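Local coordinates for DNA-binding protein reb1 (Schizosaccharomyces pombe, PDB 5EYB) that recognises specific sites in rDNA enhancers and promoters and upstream of many RNA polymerase II genes, and helps terminate RNA polymerase I transcription, at residues 12-18 / 64-68; 212-217 / 261-265; 287-292 / 349-353. All blocks are in the same frame, centred on the assembly; numbering follows the deposited sequence.

Interaction 1: 12-18 / 64-68; sequences ARWTAEH and MPSFT. With nucleotides of chain B; nucleotides of chain C.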
loop_
_atom_site.group_PDB
_atom_site.type_symbol
_atom_site.label_atom_id
_atom_site.label_comp_id
_atom_site.label_asym_id
_atom_site.label_seq_id
_atom_site.Cartn_x
_atom_site.Cartn_y
_atom_site.Cartn_z
ATOM N N ALA A 12 12.353 -9.529 7.231
ATOM C CA ALA A 12 11.103 -8.780 7.295
ATOM C C ALA A 12 11.169 -7.518 6.438
ATOM O O ALA A 12 10.235 -7.205 5.700
ATOM C CB ALA A 12 10.772 -8.425 8.736
ATOM N N ARG A 13 12.279 -6.795 6.545
ATOM C CA ARG A 13 12.499 -5.597 5.743
ATOM C C ARG A 13 13.936 -5.516 5.259
ATOM O O ARG A 13 14.833 -6.116 5.850
ATOM C CB ARG A 13 12.160 -4.341 6.539
ATOM C CG ARG A 13 10.686 -4.130 6.777
ATOM C CD ARG A 13 10.458 -2.808 7.475
ATOM N NE ARG A 13 10.856 -1.670 6.649
ATOM C CZ ARG A 13 10.044 -1.038 5.806
ATOM N NH1 ARG A 13 10.491 -0.013 5.093
ATOM N NH2 ARG A 13 8.785 -1.431 5.675
ATOM N N TRP A 14 14.152 -4.760 4.190
ATOM C CA TRP A 14 15.484 -4.613 3.625
ATOM C C TRP A 14 16.326 -3.696 4.503
ATOM O O TRP A 14 16.145 -2.480 4.504
ATOM C CB TRP A 14 15.405 -4.077 2.197
ATOM C CG TRP A 14 16.579 -4.450 1.350
ATOM C CD1 TRP A 14 17.782 -3.814 1.295
ATOM C CD2 TRP A 14 16.661 -5.543 0.427
ATOM N NE1 TRP A 14 18.611 -4.442 0.399
ATOM C CE2 TRP A 14 17.946 -5.508 -0.148
ATOM C CE3 TRP A 14 15.774 -6.548 0.033
ATOM C CZ2 TRP A 14 18.367 -6.437 -1.096
ATOM C CZ3 TRP A 14 16.194 -7.472 -0.908
ATOM C CH2 TRP A 14 17.478 -7.409 -1.462
ATOM N N THR A 15 17.243 -4.294 5.258
ATOM C CA THR A 15 18.066 -3.556 6.207
ATOM C C THR A 15 19.460 -3.307 5.648
ATOM O O THR A 15 19.729 -3.595 4.485
ATOM C CB THR A 15 18.182 -4.305 7.550
ATOM N N ALA A 16 20.343 -2.772 6.484
ATOM C CA ALA A 16 21.717 -2.498 6.077
ATOM C C ALA A 16 22.472 -3.789 5.787
ATOM O O ALA A 16 23.360 -3.821 4.934
ATOM C CB ALA A 16 22.440 -1.697 7.148
ATOM N N GLU A 17 22.116 -4.849 6.504
ATOM C CA GLU A 17 22.766 -6.141 6.335
ATOM C C GLU A 17 22.482 -6.709 4.950
ATOM O O GLU A 17 23.370 -7.266 4.303
ATOM C CB GLU A 17 22.305 -7.122 7.415
ATOM N N HIS A 18 21.242 -6.554 4.500
ATOM C CA HIS A 18 20.820 -7.061 3.200
ATOM C C HIS A 18 21.553 -6.374 2.055
ATOM O O HIS A 18 21.840 -6.997 1.033
ATOM C CB HIS A 18 19.312 -6.897 3.034
ATOM C CG HIS A 18 18.515 -7.764 3.953
ATOM N ND1 HIS A 18 17.289 -7.389 4.460
ATOM C CD2 HIS A 18 18.772 -8.993 4.463
ATOM C CE1 HIS A 18 16.825 -8.349 5.240
ATOM N NE2 HIS A 18 17.707 -9.333 5.259
ATOM N N MET A 64 17.788 -15.203 0.279
ATOM C CA MET A 64 17.021 -14.138 0.916
ATOM C C MET A 64 15.521 -14.414 0.854
ATOM O O MET A 64 14.783 -13.698 0.178
ATOM C CB MET A 64 17.341 -12.792 0.263
ATOM C CG MET A 64 18.757 -12.306 0.530
ATOM S SD MET A 64 19.121 -10.707 -0.219
ATOM C CE MET A 64 19.474 -11.191 -1.899
ATOM N N PRO A 65 15.062 -15.443 1.589
ATOM C CA PRO A 65 13.684 -15.946 1.512
ATOM C C PRO A 65 12.648 -14.917 1.946
ATOM O O PRO A 65 11.465 -15.073 1.646
ATOM C CB PRO A 65 13.685 -17.140 2.477
ATOM C CG PRO A 65 15.127 -17.448 2.730
ATOM C CD PRO A 65 15.834 -16.142 2.627
ATOM N N SER A 66 13.093 -13.875 2.637
ATOM C CA SER A 66 12.187 -12.863 3.162
ATOM C C SER A 66 11.647 -11.961 2.058
ATOM O O SER A 66 10.779 -11.121 2.298
ATOM C CB SER A 66 12.897 -12.024 4.225
ATOM O OG SER A 66 13.491 -12.856 5.207
ATOM N N PHE A 67 12.160 -12.139 0.846
ATOM C CA PHE A 67 11.790 -11.275 -0.268
ATOM C C PHE A 67 11.522 -12.053 -1.551
ATOM O O PHE A 67 12.013 -13.170 -1.728
ATOM C CB PHE A 67 12.888 -10.235 -0.499
ATOM C CG PHE A 67 13.216 -9.432 0.723
ATOM C CD1 PHE A 67 12.378 -8.413 1.147
ATOM C CD2 PHE A 67 14.354 -9.707 1.459
ATOM C CE1 PHE A 67 12.674 -7.679 2.278
ATOM C CE2 PHE A 67 14.655 -8.978 2.591
ATOM C CZ PHE A 67 13.815 -7.963 2.999
ATOM N N THR A 68 10.733 -11.455 -2.438
ATOM C CA THR A 68 10.411 -12.059 -3.729
ATOM C C THR A 68 11.555 -11.825 -4.711
ATOM O O THR A 68 12.426 -10.991 -4.477
ATOM C CB THR A 68 9.105 -11.481 -4.312
ATOM O OG1 THR A 68 8.178 -11.235 -3.249
ATOM C CG2 THR A 68 8.473 -12.445 -5.317
ATOM P P DT B 18 8.211 -9.268 -0.580
ATOM O OP1 DT B 18 8.665 -10.252 0.426
ATOM O OP2 DT B 18 8.979 -9.090 -1.818
ATOM O "O5'" DT B 18 6.720 -9.605 -1.026
ATOM C "C5'" DT B 18 5.643 -9.222 -0.197
ATOM C "C4'" DT B 18 4.324 -9.634 -0.815
ATOM O "O4'" DT B 18 3.765 -8.526 -1.567
ATOM C "C3'" DT B 18 4.411 -10.810 -1.787
ATOM O "O3'" DT B 18 3.373 -11.718 -1.507
ATOM C "C2'" DT B 18 4.222 -10.149 -3.151
ATOM C "C1'" DT B 18 3.294 -9.006 -2.800
ATOM N N1 DT B 18 3.324 -7.891 -3.783
ATOM C C2 DT B 18 2.139 -7.317 -4.185
ATOM O O2 DT B 18 1.046 -7.673 -3.772
ATOM N N3 DT B 18 2.277 -6.301 -5.092
ATOM C C4 DT B 18 3.457 -5.813 -5.628
ATOM O O4 DT B 18 3.480 -4.894 -6.440
ATOM C C5 DT B 18 4.660 -6.461 -5.165
ATOM C C7 DT B 18 5.998 -6.018 -5.676
ATOM C C6 DT B 18 4.537 -7.457 -4.276
ATOM P P DC C 15 7.385 -3.410 10.451
ATOM O OP1 DC C 15 8.779 -3.850 10.684
ATOM O OP2 DC C 15 6.314 -3.763 11.413
ATOM O "O5'" DC C 15 7.349 -1.822 10.298
ATOM C "C5'" DC C 15 7.986 -1.207 9.197
ATOM C "C4'" DC C 15 7.435 0.181 8.970
ATOM O "O4'" DC C 15 6.048 0.088 8.633
ATOM C "C3'" DC C 15 7.483 1.091 10.186
ATOM O "O3'" DC C 15 8.683 1.856 10.152
ATOM C "C2'" DC C 15 6.239 1.981 10.028
ATOM C "C1'" DC C 15 5.445 1.325 8.894
ATOM N N1 DC C 15 4.019 1.087 9.231
ATOM C C2 DC C 15 3.049 2.002 8.818
ATOM O O2 DC C 15 3.397 3.001 8.179
ATOM N N3 DC C 15 1.749 1.769 9.134
ATOM C C4 DC C 15 1.416 0.681 9.824
ATOM N N4 DC C 15 0.124 0.492 10.110
ATOM C C5 DC C 15 2.393 -0.263 10.252
ATOM C C6 DC C 15 3.669 -0.021 9.938
#

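Interaction 2: 212-217 / 261-265; sequences RDVVRF and GTRTR. With nucleotides of chain B.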
loop_
_atom_site.group_PDB
_atom_site.type_symbol
_atom_site.label_atom_id
_atom_site.label_comp_id
_atom_site.label_asym_id
_atom_site.label_seq_id
_atom_site.Cartn_x
_atom_site.Cartn_y
_atom_site.Cartn_z
ATOM N N ARG A 212 -9.313 -2.123 12.258
ATOM C CA ARG A 212 -9.712 -1.060 11.337
ATOM C C ARG A 212 -9.800 -1.517 9.882
ATOM O O ARG A 212 -10.717 -1.131 9.159
ATOM C CB ARG A 212 -8.745 0.122 11.430
ATOM C CG ARG A 212 -9.074 1.251 10.456
ATOM C CD ARG A 212 -7.996 2.313 10.435
ATOM N NE ARG A 212 -6.705 1.767 10.030
ATOM C CZ ARG A 212 -5.575 2.469 10.003
ATOM N NH1 ARG A 212 -5.577 3.747 10.356
ATOM N NH2 ARG A 212 -4.441 1.890 9.625
ATOM N N ASP A 213 -8.851 -2.343 9.456
ATOM C CA ASP A 213 -8.741 -2.682 8.043
ATOM C C ASP A 213 -9.311 -4.051 7.669
ATOM O O ASP A 213 -9.402 -4.377 6.488
ATOM C CB ASP A 213 -7.276 -2.604 7.602
ATOM C CG ASP A 213 -6.748 -1.180 7.586
ATOM O OD1 ASP A 213 -7.498 -0.274 7.169
ATOM O OD2 ASP A 213 -5.585 -0.965 7.992
ATOM N N VAL A 214 -9.691 -4.857 8.655
ATOM C CA VAL A 214 -10.220 -6.186 8.353
ATOM C C VAL A 214 -11.444 -6.575 9.182
ATOM O O VAL A 214 -12.532 -6.772 8.641
ATOM C CB VAL A 214 -9.153 -7.284 8.555
ATOM C CG1 VAL A 214 -9.765 -8.652 8.301
ATOM C CG2 VAL A 214 -7.956 -7.062 7.643
ATOM N N VAL A 215 -11.260 -6.688 10.494
ATOM C CA VAL A 215 -12.270 -7.281 11.366
ATOM C C VAL A 215 -13.491 -6.378 11.608
ATOM O O VAL A 215 -14.604 -6.876 11.762
ATOM C CB VAL A 215 -11.640 -7.679 12.719
ATOM C CG1 VAL A 215 -12.664 -8.353 13.628
ATOM C CG2 VAL A 215 -10.457 -8.609 12.486
ATOM N N ARG A 216 -13.293 -5.060 11.621
ATOM C CA ARG A 216 -14.402 -4.124 11.844
ATOM C C ARG A 216 -15.538 -4.335 10.848
ATOM O O ARG A 216 -16.710 -4.188 11.191
ATOM C CB ARG A 216 -13.926 -2.666 11.761
ATOM C CG ARG A 216 -15.023 -1.649 12.077
ATOM C CD ARG A 216 -14.540 -0.203 11.999
ATOM N NE ARG A 216 -15.531 0.731 12.541
ATOM C CZ ARG A 216 -15.567 1.134 13.808
ATOM N NH1 ARG A 216 -14.665 0.693 14.669
ATOM N NH2 ARG A 216 -16.501 1.980 14.213
ATOM N N PHE A 217 -15.183 -4.684 9.617
ATOM C CA PHE A 217 -16.168 -4.837 8.556
ATOM C C PHE A 217 -16.982 -6.112 8.719
ATOM O O PHE A 217 -18.109 -6.205 8.233
ATOM C CB PHE A 217 -15.480 -4.821 7.192
ATOM C CG PHE A 217 -14.860 -3.499 6.849
ATOM C CD1 PHE A 217 -15.603 -2.516 6.218
ATOM C CD2 PHE A 217 -13.538 -3.237 7.164
ATOM C CE1 PHE A 217 -15.038 -1.297 5.903
ATOM C CE2 PHE A 217 -12.967 -2.020 6.851
ATOM C CZ PHE A 217 -13.717 -1.047 6.219
ATOM N N GLY A 261 -18.918 0.913 3.944
ATOM C CA GLY A 261 -19.209 -0.301 4.688
ATOM C C GLY A 261 -18.869 -1.619 4.018
ATOM O O GLY A 261 -18.958 -2.673 4.645
ATOM N N THR A 262 -18.478 -1.572 2.751
ATOM C CA THR A 262 -18.199 -2.794 2.005
ATOM C C THR A 262 -16.755 -2.865 1.519
ATOM O O THR A 262 -16.324 -3.887 0.984
ATOM C CB THR A 262 -19.137 -2.933 0.792
ATOM O OG1 THR A 262 -19.017 -1.773 -0.041
ATOM C CG2 THR A 262 -20.581 -3.067 1.247
ATOM N N ARG A 263 -16.009 -1.779 1.704
ATOM C CA ARG A 263 -14.619 -1.706 1.252
ATOM C C ARG A 263 -13.723 -1.045 2.303
ATOM O O ARG A 263 -14.176 -0.188 3.059
ATOM C CB ARG A 263 -14.529 -0.935 -0.068
ATOM C CG ARG A 263 -15.389 -1.492 -1.192
ATOM C CD ARG A 263 -14.769 -2.737 -1.797
ATOM N NE ARG A 263 -15.546 -3.232 -2.929
ATOM C CZ ARG A 263 -15.182 -4.257 -3.692
ATOM N NH1 ARG A 263 -14.047 -4.900 -3.447
ATOM N NH2 ARG A 263 -15.952 -4.640 -4.702
ATOM N N THR A 264 -12.453 -1.441 2.341
ATOM C CA THR A 264 -11.496 -0.872 3.288
ATOM C C THR A 264 -11.116 0.552 2.893
ATOM O O THR A 264 -11.453 1.011 1.804
ATOM C CB THR A 264 -10.211 -1.718 3.381
ATOM O OG1 THR A 264 -9.443 -1.563 2.181
ATOM C CG2 THR A 264 -10.547 -3.186 3.586
ATOM N N ARG A 265 -10.406 1.244 3.778
ATOM C CA ARG A 265 -10.011 2.622 3.511
ATOM C C ARG A 265 -9.058 2.704 2.317
ATOM O O ARG A 265 -9.149 3.629 1.511
ATOM C CB ARG A 265 -9.364 3.252 4.751
ATOM C CG ARG A 265 -8.075 2.582 5.176
ATOM C CD ARG A 265 -7.415 3.234 6.375
ATOM N NE ARG A 265 -6.225 2.472 6.736
ATOM C CZ ARG A 265 -4.993 2.773 6.342
ATOM N NH1 ARG A 265 -4.774 3.849 5.597
ATOM N NH2 ARG A 265 -3.977 2.004 6.707
ATOM P P DG B 13 -6.420 11.626 7.790
ATOM O OP1 DG B 13 -6.467 13.016 7.292
ATOM O OP2 DG B 13 -7.529 10.694 7.491
ATOM O "O5'" DG B 13 -5.063 10.930 7.305
ATOM C "C5'" DG B 13 -3.814 11.456 7.727
ATOM C "C4'" DG B 13 -2.666 10.618 7.197
ATOM O "O4'" DG B 13 -2.504 9.446 8.014
ATOM C "C3'" DG B 13 -2.840 10.108 5.766
ATOM O "O3'" DG B 13 -1.957 10.805 4.909
ATOM C "C2'" DG B 13 -2.490 8.609 5.840
ATOM C "C1'" DG B 13 -1.896 8.457 7.237
ATOM N N9 DG B 13 -2.167 7.160 7.848
ATOM C C8 DG B 13 -3.367 6.723 8.359
ATOM N N7 DG B 13 -3.315 5.515 8.843
ATOM C C5 DG B 13 -1.995 5.124 8.643
ATOM C C6 DG B 13 -1.346 3.910 8.966
ATOM O O6 DG B 13 -1.821 2.906 9.510
ATOM N N1 DG B 13 -0.008 3.925 8.592
ATOM C C2 DG B 13 0.626 4.979 7.983
ATOM N N2 DG B 13 1.920 4.802 7.700
ATOM N N3 DG B 13 0.032 6.125 7.673
ATOM C C4 DG B 13 -1.276 6.126 8.032
ATOM P P DG B 14 -2.039 10.610 3.318
ATOM O OP1 DG B 14 -1.553 11.871 2.719
ATOM O OP2 DG B 14 -3.377 10.086 2.960
ATOM O "O5'" DG B 14 -0.979 9.455 3.024
ATOM C "C5'" DG B 14 0.316 9.540 3.576
ATOM C "C4'" DG B 14 1.159 8.360 3.147
ATOM O "O4'" DG B 14 0.908 7.232 4.024
ATOM C "C3'" DG B 14 0.903 7.861 1.722
ATOM O "O3'" DG B 14 2.143 7.631 1.080
ATOM C "C2'" DG B 14 0.144 6.556 1.944
ATOM C "C1'" DG B 14 0.773 6.077 3.239
ATOM N N9 DG B 14 -0.039 5.105 3.966
ATOM C C8 DG B 14 -1.384 5.189 4.247
ATOM N N7 DG B 14 -1.840 4.166 4.915
ATOM C C5 DG B 14 -0.728 3.351 5.087
ATOM C C6 DG B 14 -0.609 2.101 5.738
ATOM O O6 DG B 14 -1.490 1.449 6.307
ATOM N N1 DG B 14 0.695 1.614 5.684
ATOM C C2 DG B 14 1.751 2.260 5.077
ATOM N N2 DG B 14 2.937 1.640 5.126
ATOM N N3 DG B 14 1.651 3.430 4.465
ATOM C C4 DG B 14 0.388 3.915 4.509
#

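Interaction 3: 287-292 / 349-353; sequences NVWLLE and AIDDF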
loop_
_atom_site.group_PDB
_atom_site.type_symbol
_atom_site.label_atom_id
_atom_site.label_comp_id
_atom_site.label_asym_id
_atom_site.label_seq_id
_atom_site.Cartn_x
_atom_site.Cartn_y
_atom_site.Cartn_z
ATOM N N ASN A 287 -19.082 11.933 -25.614
ATOM C CA ASN A 287 -20.189 11.469 -24.784
ATOM C C ASN A 287 -21.145 10.572 -25.559
ATOM O O ASN A 287 -21.642 9.579 -25.029
ATOM C CB ASN A 287 -20.953 12.655 -24.195
ATOM C CG ASN A 287 -20.225 13.297 -23.032
ATOM O OD1 ASN A 287 -19.485 12.634 -22.307
ATOM N ND2 ASN A 287 -20.436 14.595 -22.845
ATOM N N VAL A 288 -21.399 10.931 -26.815
ATOM C CA VAL A 288 -22.266 10.141 -27.684
ATOM C C VAL A 288 -21.726 8.729 -27.869
ATOM O O VAL A 288 -22.447 7.750 -27.677
ATOM C CB VAL A 288 -22.428 10.793 -29.068
ATOM C CG1 VAL A 288 -23.169 9.856 -30.008
ATOM C CG2 VAL A 288 -23.154 12.119 -28.952
ATOM N N TRP A 289 -20.453 8.636 -28.240
ATOM C CA TRP A 289 -19.809 7.348 -28.469
ATOM C C TRP A 289 -19.906 6.453 -27.239
ATOM O O TRP A 289 -20.194 5.261 -27.350
ATOM C CB TRP A 289 -18.342 7.541 -28.859
ATOM C CG TRP A 289 -17.596 6.248 -29.012
ATOM C CD1 TRP A 289 -17.479 5.497 -30.146
ATOM C CD2 TRP A 289 -16.871 5.552 -27.994
ATOM N NE1 TRP A 289 -16.723 4.377 -29.895
ATOM C CE2 TRP A 289 -16.338 4.388 -28.580
ATOM C CE3 TRP A 289 -16.620 5.801 -26.642
ATOM C CZ2 TRP A 289 -15.568 3.475 -27.863
ATOM C CZ3 TRP A 289 -15.857 4.896 -25.931
ATOM C CH2 TRP A 289 -15.340 3.746 -26.540
ATOM N N LEU A 290 -19.672 7.040 -26.070
ATOM C CA LEU A 290 -19.732 6.296 -24.819
ATOM C C LEU A 290 -21.141 5.789 -24.547
ATOM O O LEU A 290 -21.336 4.616 -24.238
ATOM C CB LEU A 290 -19.253 7.161 -23.655
ATOM C CG LEU A 290 -19.287 6.504 -22.275
ATOM C CD1 LEU A 290 -18.512 5.196 -22.282
ATOM C CD2 LEU A 290 -18.740 7.446 -21.214
ATOM N N LEU A 291 -22.124 6.674 -24.671
ATOM C CA LEU A 291 -23.511 6.299 -24.425
ATOM C C LEU A 291 -24.016 5.303 -25.467
ATOM O O LEU A 291 -24.867 4.465 -25.172
ATOM C CB LEU A 291 -24.408 7.538 -24.403
ATOM C CG LEU A 291 -24.173 8.519 -23.253
ATOM C CD1 LEU A 291 -25.159 9.674 -23.328
ATOM C CD2 LEU A 291 -24.267 7.809 -21.910
ATOM N N GLU A 292 -23.490 5.394 -26.683
ATOM C CA GLU A 292 -23.870 4.461 -27.736
ATOM C C GLU A 292 -23.258 3.089 -27.503
ATOM O O GLU A 292 -23.905 2.066 -27.727
ATOM C CB GLU A 292 -23.456 4.993 -29.109
ATOM C CG GLU A 292 -24.405 6.036 -29.667
ATOM C CD GLU A 292 -23.954 6.577 -31.004
ATOM O OE1 GLU A 292 -22.728 6.656 -31.229
ATOM O OE2 GLU A 292 -24.826 6.920 -31.832
ATOM N N ALA A 349 -30.855 9.988 -24.189
ATOM C CA ALA A 349 -29.671 10.811 -23.969
ATOM C C ALA A 349 -28.859 10.948 -25.248
ATOM O O ALA A 349 -28.349 12.025 -25.556
ATOM C CB ALA A 349 -28.814 10.225 -22.861
ATOM N N ILE A 350 -28.742 9.847 -25.985
ATOM C CA ILE A 350 -28.009 9.838 -27.244
ATOM C C ILE A 350 -28.700 10.720 -28.278
ATOM O O ILE A 350 -28.059 11.537 -28.938
ATOM C CB ILE A 350 -27.871 8.412 -27.808
ATOM C CG1 ILE A 350 -27.108 7.519 -26.829
ATOM C CG2 ILE A 350 -27.165 8.436 -29.151
ATOM C CD1 ILE A 350 -27.121 6.055 -27.204
ATOM N N ASP A 351 -30.012 10.549 -28.405
ATOM C CA ASP A 351 -30.802 11.309 -29.367
ATOM C C ASP A 351 -30.750 12.810 -29.091
ATOM O O ASP A 351 -30.658 13.612 -30.020
ATOM C CB ASP A 351 -32.255 10.823 -29.366
ATOM C CG ASP A 351 -32.405 9.425 -29.945
ATOM O OD1 ASP A 351 -31.407 8.676 -29.969
ATOM O OD2 ASP A 351 -33.524 9.075 -30.376
ATOM N N ASP A 352 -30.807 13.188 -27.817
ATOM C CA ASP A 352 -30.737 14.600 -27.443
ATOM C C ASP A 352 -29.344 15.168 -27.701
ATOM O O ASP A 352 -29.191 16.351 -28.002
ATOM C CB ASP A 352 -31.119 14.797 -25.972
ATOM C CG ASP A 352 -32.602 14.595 -25.720
ATOM O OD1 ASP A 352 -33.395 14.720 -26.677
ATOM O OD2 ASP A 352 -32.977 14.317 -24.562
ATOM N N PHE A 353 -28.331 14.318 -27.577
ATOM C CA PHE A 353 -26.956 14.721 -27.843
ATOM C C PHE A 353 -26.718 14.946 -29.331
ATOM O O PHE A 353 -25.877 15.754 -29.721
ATOM C CB PHE A 353 -25.977 13.670 -27.318
ATOM C CG PHE A 353 -25.440 13.969 -25.952
ATOM C CD1 PHE A 353 -25.343 15.274 -25.506
ATOM C CD2 PHE A 353 -25.030 12.945 -25.114
ATOM C CE1 PHE A 353 -24.846 15.554 -24.249
ATOM C CE2 PHE A 353 -24.533 13.219 -23.855
ATOM C CZ PHE A 353 -24.442 14.525 -23.422
#

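Interaction 1: 12-18 / 64-68
F67 meets W14 and H18 in an aromatic cluster that ties the start of helix 16-32, with the loop leading into it, to the type I turn 64-67 inside the Myb-associated region of Reb1. W14 presents the edge of its six-membered ring to a face of F67, its CE3 standing over the middle of the phenyl ring. The ring centroids are 4.8 Å apart and the planes lie at 52°, an inclined edge-to-face pair. F67 in turn directs its own edge at the face of H18 in an offset edge-to-face pair. These planes are nearly perpendicular at 86°, and F67 CE2 comes to 3.5 Å from H18 CE1. With CG anti to the carbonyl carbon (chi1 -55°), F67 CZ reaches R13 C and W14 N, while S66 CB covers the ring face opposite W14. Replacing F67 by an alanine would probably deprive the W14 edge and the H18 face of their shared partner and open a gap against the R13-W14 backbone.

A Met-aromatic contact extends the cluster: M64 SD lies 3.9 Å from W14 CH2, oblique to the indole. R13 packs on DNA, its CD 3.4 Å from C5' of DC15 of chain C, with C4' of the same sugar over its guanidinium.

Among hydrogen bonds, T15 N donates to H18 ND1 at 3.2 Å, from well outside the imidazole plane. On the other DNA strand, OP2 of DT18 of chain B is gripped twice by T68, through its backbone N at 3.0 Å and its OG1 at 2.7 Å.

The turn joins helix 51-63 to helix 69-79, whose I72 touches both M64 and F67; W14 also meets the rings of W19 on helix 16-32 and H75 on helix 69-79.

Interaction 2: 212-217 / 261-265
R265 and R212 reach each other by different torsions: R265 holds CG between its backbone N and carbonyl carbon (chi1 63°) and then runs extended to NE, whereas R212 starts anti to its N and bends at chi3 (60°). The segments belong to two successive Myb-type repeats, each with a predicted helix-turn-helix motif, and the paired arginines read neighbouring guanines. R265 NE lies over the face of the R212 guanidinium with the planes inclined at 49°, and the N-H edge of each group is directed at its own guanine. R212 NH1 and NH2 bond N7 and O6 of DG13 of chain B, the latter at 2.8 Å. R265 makes the matching pair on DG14 of chain B, its NH1 reaching N7 at 3.0 Å and its NH2 bonding O6. Such two-pronged bonding to the major-groove edge is the classic arginine-guanine signature.

D213 lies beside both arginines. Its OD1 accepts from R265 NE at 3.1 Å through the syn lone pair, in a salt bridge, and stands tilted out of the R265 guanidinium plane; OD2 has a weak bond to R212 NH2. This carboxylate probably offsets some of the charge gathered here and steadies R265.

Behind the polar end, F217 packs on the loop before helix 265-275 and touches A257 of helix 253-260. The F217 edge points at the G261 carbonyl, with CD1 3.7 Å from O, and F217 CZ lies 3.7 Å from T264 CA.

Interaction 3: 287-292 / 349-353
F353 turns the edge of its ring to L291, whose CD1 lies near the ring plane, 3.6 Å from F353 CE2. The two residues lie between the helices of an antiparallel pair: the axes of 287-292 and 349-353 pass 9.5 Å apart with N-to-C directions at 157°. N287 CB and V288 CG2 approach the same ring obliquely. The N287 amide runs nearly parallel to the phenyl plane, at 18°, and its OD1 is bonded to NE2 of Q326 on helix 320-333, which probably helps hold the amide in that orientation.

The remaining interface is mostly aliphatic. V288 CG2 also packs on F353 CB at 3.6 Å, the two side chains running alongside in opposing senses. L291 reaches across with CD1, which touches A349 CB at 3.7 Å as well as the phenyl edge. Y337 of helix 336-339 touches both L291 and A349, extending this part of the helical bundle.

I350 places CG1 anti to its carbonyl carbon (chi1 -61°), bringing that branch to L291 CB. At the exposed margin the aliphatic part of E292 covers the isoleucine, with E292 CG 3.7 Å from I350 CD1.

The three contacts follow one another along the chain, and none touches another. Interaction 1 bonds a phosphate of chain B and packs on a sugar of chain C, whereas interaction 2 reads two adjacent guanines of chain B. Their centres lie 30 Å apart, with nearest atoms about 13 Å apart, yet they meet on one base pair: R13 lies at the sugar of DC15 of chain C and R212 at the guanine edge of DG13 of chain B, while T68 grips the DT18 phosphate further along chain B. Interaction 3 joins helices away from the duplex: its nearest atom is about 16 Å from the nucleic acid, and its centre is 38 Å from that of interaction 2.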